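PDB 4GS5: acyl-CoA synthetase (AMP-forming)/AMP-acid ligase II-like protein from Dyadobacter fermentans, which probably acts as an AMP-forming acyl-CoA synthetase, activating a carboxylic acid, perhaps a medium-chain fatty acid, with ATP before joining it to coenzyme A. Local coordinates for residues L62-A66 with M94-R98; Q294-L298 with E324-H328. One frame throughout, in Å; residues are numbered along the deposited sequence.

Contact 1. Residues L62-A66 with M94-R98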
loop_
_atom_site.group_PDB
_atom_site.type_symbol
_atom_site.label_atom_id
_atom_site.label_comp_id
_atom_site.label_asym_id
_atom_site.label_seq_id
_atom_site.Cartn_x
_atom_site.Cartn_y
_atom_site.Cartn_z
ATOM N N LEU A 62 7.935 -2.663 -18.436
ATOM C CA LEU A 62 9.061 -2.893 -17.546
ATOM C C LEU A 62 10.119 -1.802 -17.695
ATOM O O LEU A 62 10.664 -1.318 -16.700
ATOM C CB LEU A 62 9.670 -4.276 -17.819
ATOM C CG LEU A 62 8.707 -5.444 -17.539
ATOM C CD1 LEU A 62 9.259 -6.777 -18.021
ATOM C CD2 LEU A 62 8.344 -5.512 -16.058
ATOM N N ALA A 63 10.416 -1.426 -18.938
ATOM C CA ALA A 63 11.428 -0.412 -19.203
ATOM C C ALA A 63 11.014 0.957 -18.644
ATOM O O ALA A 63 11.839 1.696 -18.115
ATOM C CB ALA A 63 11.723 -0.316 -20.711
ATOM N N ALA A 64 9.739 1.293 -18.792
ATOM C CA ALA A 64 9.215 2.556 -18.299
ATOM C C ALA A 64 9.319 2.601 -16.782
ATOM O O ALA A 64 9.734 3.602 -16.210
ATOM C CB ALA A 64 7.773 2.740 -18.733
ATOM N N SER A 65 8.971 1.490 -16.143
ATOM C CA SER A 65 8.989 1.378 -14.689
ATOM C C SER A 65 10.403 1.534 -14.115
ATOM O O SER A 65 10.626 2.311 -13.184
ATOM C CB SER A 65 8.366 0.043 -14.277
ATOM O OG SER A 65 8.344 -0.105 -12.885
ATOM N N ALA A 66 11.346 0.783 -14.676
ATOM C CA ALA A 66 12.763 0.922 -14.352
ATOM C C ALA A 66 13.264 2.350 -14.520
ATOM O O ALA A 66 13.941 2.867 -13.638
ATOM C CB ALA A 66 13.606 -0.018 -15.234
HETATM N N MSE A 94 11.807 -7.168 -10.984
HETATM C CA MSE A 94 11.977 -5.740 -11.275
HETATM C C MSE A 94 13.374 -5.223 -10.900
HETATM O O MSE A 94 13.894 -4.297 -11.524
HETATM C CB MSE A 94 10.870 -4.876 -10.653
HETATM C CG MSE A 94 9.595 -4.817 -11.498
HETATM SE SE MSE A 94 9.793 -3.887 -13.230
HETATM C CE MSE A 94 11.226 -2.665 -12.786
HETATM N N MSE A 95 13.998 -5.822 -9.893
HETATM C CA MSE A 95 15.353 -5.404 -9.538
HETATM C C MSE A 95 16.323 -5.731 -10.676
HETATM O O MSE A 95 17.287 -4.978 -10.923
HETATM C CB MSE A 95 15.804 -6.069 -8.235
HETATM C CG MSE A 95 15.101 -5.536 -6.998
HETATM SE SE MSE A 95 15.520 -3.661 -6.707
HETATM C CE MSE A 95 17.419 -3.822 -6.338
ATOM N N LEU A 96 16.066 -6.843 -11.375
ATOM C CA LEU A 96 16.910 -7.253 -12.507
ATOM C C LEU A 96 16.748 -6.316 -13.695
ATOM O O LEU A 96 17.726 -5.935 -14.336
ATOM C CB LEU A 96 16.576 -8.680 -12.947
ATOM C CG LEU A 96 16.637 -9.749 -11.853
ATOM C CD1 LEU A 96 16.340 -11.113 -12.456
ATOM C CD2 LEU A 96 18.001 -9.735 -11.184
ATOM N N VAL A 97 15.499 -5.963 -13.989
ATOM C CA VAL A 97 15.182 -5.030 -15.065
ATOM C C VAL A 97 15.845 -3.683 -14.837
ATOM O O VAL A 97 16.503 -3.148 -15.738
ATOM C CB VAL A 97 13.655 -4.827 -15.209
ATOM C CG1 VAL A 97 13.357 -3.681 -16.179
ATOM C CG2 VAL A 97 12.995 -6.125 -15.680
ATOM N N ARG A 98 15.676 -3.129 -13.633
ATOM C CA ARG A 98 16.350 -1.875 -13.274
ATOM C C ARG A 98 17.855 -2.027 -13.460
ATOM O O ARG A 98 18.506 -1.188 -14.078
ATOM C CB ARG A 98 16.041 -1.482 -11.826
ATOM C CG ARG A 98 14.599 -1.060 -11.594
ATOM C CD ARG A 98 14.238 -1.126 -10.108
ATOM N NE ARG A 98 12.816 -0.883 -9.885
ATOM C CZ ARG A 98 12.139 -1.315 -8.826
ATOM N NH1 ARG A 98 12.750 -2.017 -7.881
ATOM N NH2 ARG A 98 10.852 -1.047 -8.710
HETATM O O HOH W 1 10.484 0.022 -11.301
#
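R98 lays its guanidinium over M94 and lines its stem against A66. One face of the guanidinium carries M94 CB, which sits over the centre, 4.2 Å above the plane. The selenium of M95 and a water lie at its edge, in the plane. That water accepts a hydrogen bond from R98 NH2 at 2.8 Å. It donates one to S65 OG at 2.7 Å, so a single water bridges the two helices. S65 OG is anti to its own N (chi1 -179°), and this carries the hydroxyl towards the second helix.

The rest of the contact is apolar. M94 and M95 are modelled as selenomethionine. The M94 chain bends at chi2 and chi3 and curls towards helix 59-72. Its SE meets L62 CD2 at 3.6 Å, the two side chains lying at a slant to each other. Its CE reaches the start of the A66 backbone and comes within 3.9 Å of S65 OG. V97 CG1 rests against L62 O and A66 CB, 3.8 Å from A66 CB. The small methyl of A66 lets R98 come close: R98 CA is 3.8 Å from A66 CB. No direct hydrogen bond joins the two segments.

The axes pass 9.3 Å apart at a crossing angle of -77°, so the touching patch is short. The patch is fully buried within the AMP-binding region. Helix 22-36 covers one flank, with W34 on L62 and F30 on V97. Strand 126-129 packs against M95 through F126 and A128.

Contact 2. Residues Q294-L298 with E324-H328; sequences QKLVL and ENPKH. With EDO (1,2-ethanediol), chain Y.
A beta-alpha-beta crossover closes here. Strand 295-301 leads through helix 306-319 to the parallel strand 329-332, in a small three-stranded mixed sheet consistent with the C-terminal domain of this enzyme family. L296 and L298 of the first strand meet K327 and H328, in the loop that enters the last strand. K327 N donates to L296 O at 2.9 Å, with an almost straight N-H...O angle of 178°; the donor is tilted 30° from the carbonyl plane.

P326 packs between the two leucines. Its CB is 3.8 Å from L298 CB, and its CD is 4.0 Å from L296 CD2. I316 of helix 306-319 and I269 of helix 262-276 also touch this proline. L296 CD2 also lies 3.3 Å from the backbone O of E324.

The E324 carboxylate leads away from the strand towards a bound 1,2-ethanediol. O2 of the diol makes a weak bond to E324 OE2, doubtful because OE2 sits too close to C2 of the same molecule. An alanine here would probably take away the diol's doubtful carboxylate acceptor, while the backbone O could still meet L296.

K295 and K327 cross by their aliphatic stems, K295 CD lying 3.5 Å from K327 CB. K327 NZ turns back to bond T322 O. Beyond the crossing, L298 N donates to H328 O at 2.9 Å, almost in line with the carbonyl bond.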
loop_
_atom_site.group_PDB
_atom_site.type_symbol
_atom_site.label_atom_id
_atom_site.label_comp_id
_atom_site.label_asym_id
_atom_site.label_seq_id
_atom_site.Cartn_x
_atom_site.Cartn_y
_atom_site.Cartn_z
ATOM N N GLN A 294 -23.130 15.770 3.800
ATOM C CA GLN A 294 -23.547 14.470 4.306
ATOM C C GLN A 294 -23.765 14.576 5.820
ATOM O O GLN A 294 -22.924 15.105 6.541
ATOM C CB GLN A 294 -22.497 13.422 3.957
ATOM C CG GLN A 294 -22.257 13.313 2.454
ATOM C CD GLN A 294 -21.167 12.309 2.116
ATOM O OE1 GLN A 294 -19.986 12.577 2.317
ATOM N NE2 GLN A 294 -21.566 11.143 1.603
ATOM N N LYS A 295 -24.913 14.097 6.282
ATOM C CA LYS A 295 -25.288 14.186 7.685
ATOM C C LYS A 295 -25.201 12.797 8.311
ATOM O O LYS A 295 -25.887 11.863 7.879
ATOM C CB LYS A 295 -26.721 14.703 7.816
ATOM C CG LYS A 295 -27.168 14.935 9.260
ATOM C CD LYS A 295 -28.698 14.865 9.444
ATOM C CE LYS A 295 -29.443 15.767 8.486
ATOM N NZ LYS A 295 -30.920 15.748 8.744
ATOM N N LEU A 296 -24.376 12.676 9.342
ATOM C CA LEU A 296 -24.193 11.409 10.035
ATOM C C LEU A 296 -25.494 11.092 10.759
ATOM O O LEU A 296 -26.079 11.970 11.399
ATOM C CB LEU A 296 -23.054 11.532 11.057
ATOM C CG LEU A 296 -22.738 10.267 11.867
ATOM C CD1 LEU A 296 -22.067 9.224 11.000
ATOM C CD2 LEU A 296 -21.832 10.624 13.043
ATOM N N VAL A 297 -25.944 9.839 10.654
ATOM C CA VAL A 297 -27.115 9.393 11.394
ATOM C C VAL A 297 -26.860 8.052 12.060
ATOM O O VAL A 297 -25.857 7.402 11.777
ATOM C CB VAL A 297 -28.333 9.288 10.484
ATOM C CG1 VAL A 297 -28.642 10.662 9.887
ATOM C CG2 VAL A 297 -28.087 8.237 9.375
ATOM N N LEU A 298 -27.760 7.649 12.945
ATOM C CA LEU A 298 -27.644 6.364 13.616
ATOM C C LEU A 298 -28.887 5.510 13.357
ATOM O O LEU A 298 -30.024 5.981 13.482
ATOM C CB LEU A 298 -27.433 6.579 15.120
ATOM C CG LEU A 298 -27.352 5.350 16.019
ATOM C CD1 LEU A 298 -26.179 4.457 15.621
ATOM C CD2 LEU A 298 -27.236 5.797 17.466
ATOM N N GLU A 324 -19.308 15.304 15.352
ATOM C CA GLU A 324 -19.242 13.863 15.038
ATOM C C GLU A 324 -20.347 13.028 15.704
ATOM O O GLU A 324 -20.293 11.793 15.728
ATOM C CB GLU A 324 -17.843 13.311 15.363
ATOM C CG GLU A 324 -16.775 14.050 14.566
ATOM C CD GLU A 324 -15.373 13.564 14.813
ATOM O OE1 GLU A 324 -15.191 12.427 15.307
ATOM O OE2 GLU A 324 -14.452 14.338 14.492
ATOM N N ASN A 325 -21.345 13.730 16.227
ATOM C CA ASN A 325 -22.509 13.157 16.886
ATOM C C ASN A 325 -23.602 12.887 15.834
ATOM O O ASN A 325 -23.940 13.782 15.057
ATOM C CB ASN A 325 -22.999 14.190 17.914
ATOM C CG ASN A 325 -24.063 13.653 18.835
ATOM O OD1 ASN A 325 -24.282 12.448 18.913
ATOM N ND2 ASN A 325 -24.742 14.554 19.543
ATOM N N PRO A 326 -24.150 11.658 15.790
ATOM C CA PRO A 326 -25.264 11.376 14.867
ATOM C C PRO A 326 -26.389 12.399 15.047
ATOM O O PRO A 326 -26.775 12.663 16.185
ATOM C CB PRO A 326 -25.750 9.995 15.316
ATOM C CG PRO A 326 -24.513 9.346 15.932
ATOM C CD PRO A 326 -23.731 10.465 16.555
ATOM N N LYS A 327 -26.910 12.951 13.953
ATOM C CA LYS A 327 -27.877 14.058 14.035
ATOM C C LYS A 327 -29.314 13.567 14.088
ATOM O O LYS A 327 -30.256 14.353 14.217
ATOM C CB LYS A 327 -27.710 15.008 12.850
ATOM C CG LYS A 327 -26.307 15.551 12.686
ATOM C CD LYS A 327 -25.959 16.538 13.780
ATOM C CE LYS A 327 -24.511 16.980 13.674
ATOM N NZ LYS A 327 -24.191 17.963 14.738
ATOM N N HIS A 328 -29.485 12.262 13.955
ATOM C CA HIS A 328 -30.799 11.661 14.031
ATOM C C HIS A 328 -30.629 10.184 14.333
ATOM O O HIS A 328 -29.638 9.569 13.934
ATOM C CB HIS A 328 -31.542 11.839 12.712
ATOM C CG HIS A 328 -33.000 11.517 12.801
ATOM N ND1 HIS A 328 -33.524 10.310 12.389
ATOM C CD2 HIS A 328 -34.044 12.240 13.275
ATOM C CE1 HIS A 328 -34.831 10.307 12.593
ATOM N NE2 HIS A 328 -35.170 11.465 13.133
HETATM C C1 EDO Y . -11.378 15.213 13.660
HETATM O O1 EDO Y . -10.994 15.815 12.422
HETATM C C2 EDO Y . -11.873 13.798 13.430
HETATM O O2 EDO Y . -11.936 13.126 14.689
#

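Contact 1 and contact 2 do not touch. Their centres are 49 Å apart and their nearest atoms about 35 Å apart. They lie on opposite sides of the chain's centre, contact 1 about 19 Å from it and contact 2 about 31 Å, measured between centres. Both segments of contact 1 come earlier in the chain than either segment of contact 2. Contact 1 packs two helices in the AMP-binding part; contact 2 joins a strand to a loop in the small C-terminal part. Each has its own 1,2-ethanediol nearby, about 4 Å from the R98 side chain in contact 1 and beside E324 in contact 2. Both molecules probably come from the crystallisation liquor, and neither by itself locates an active site.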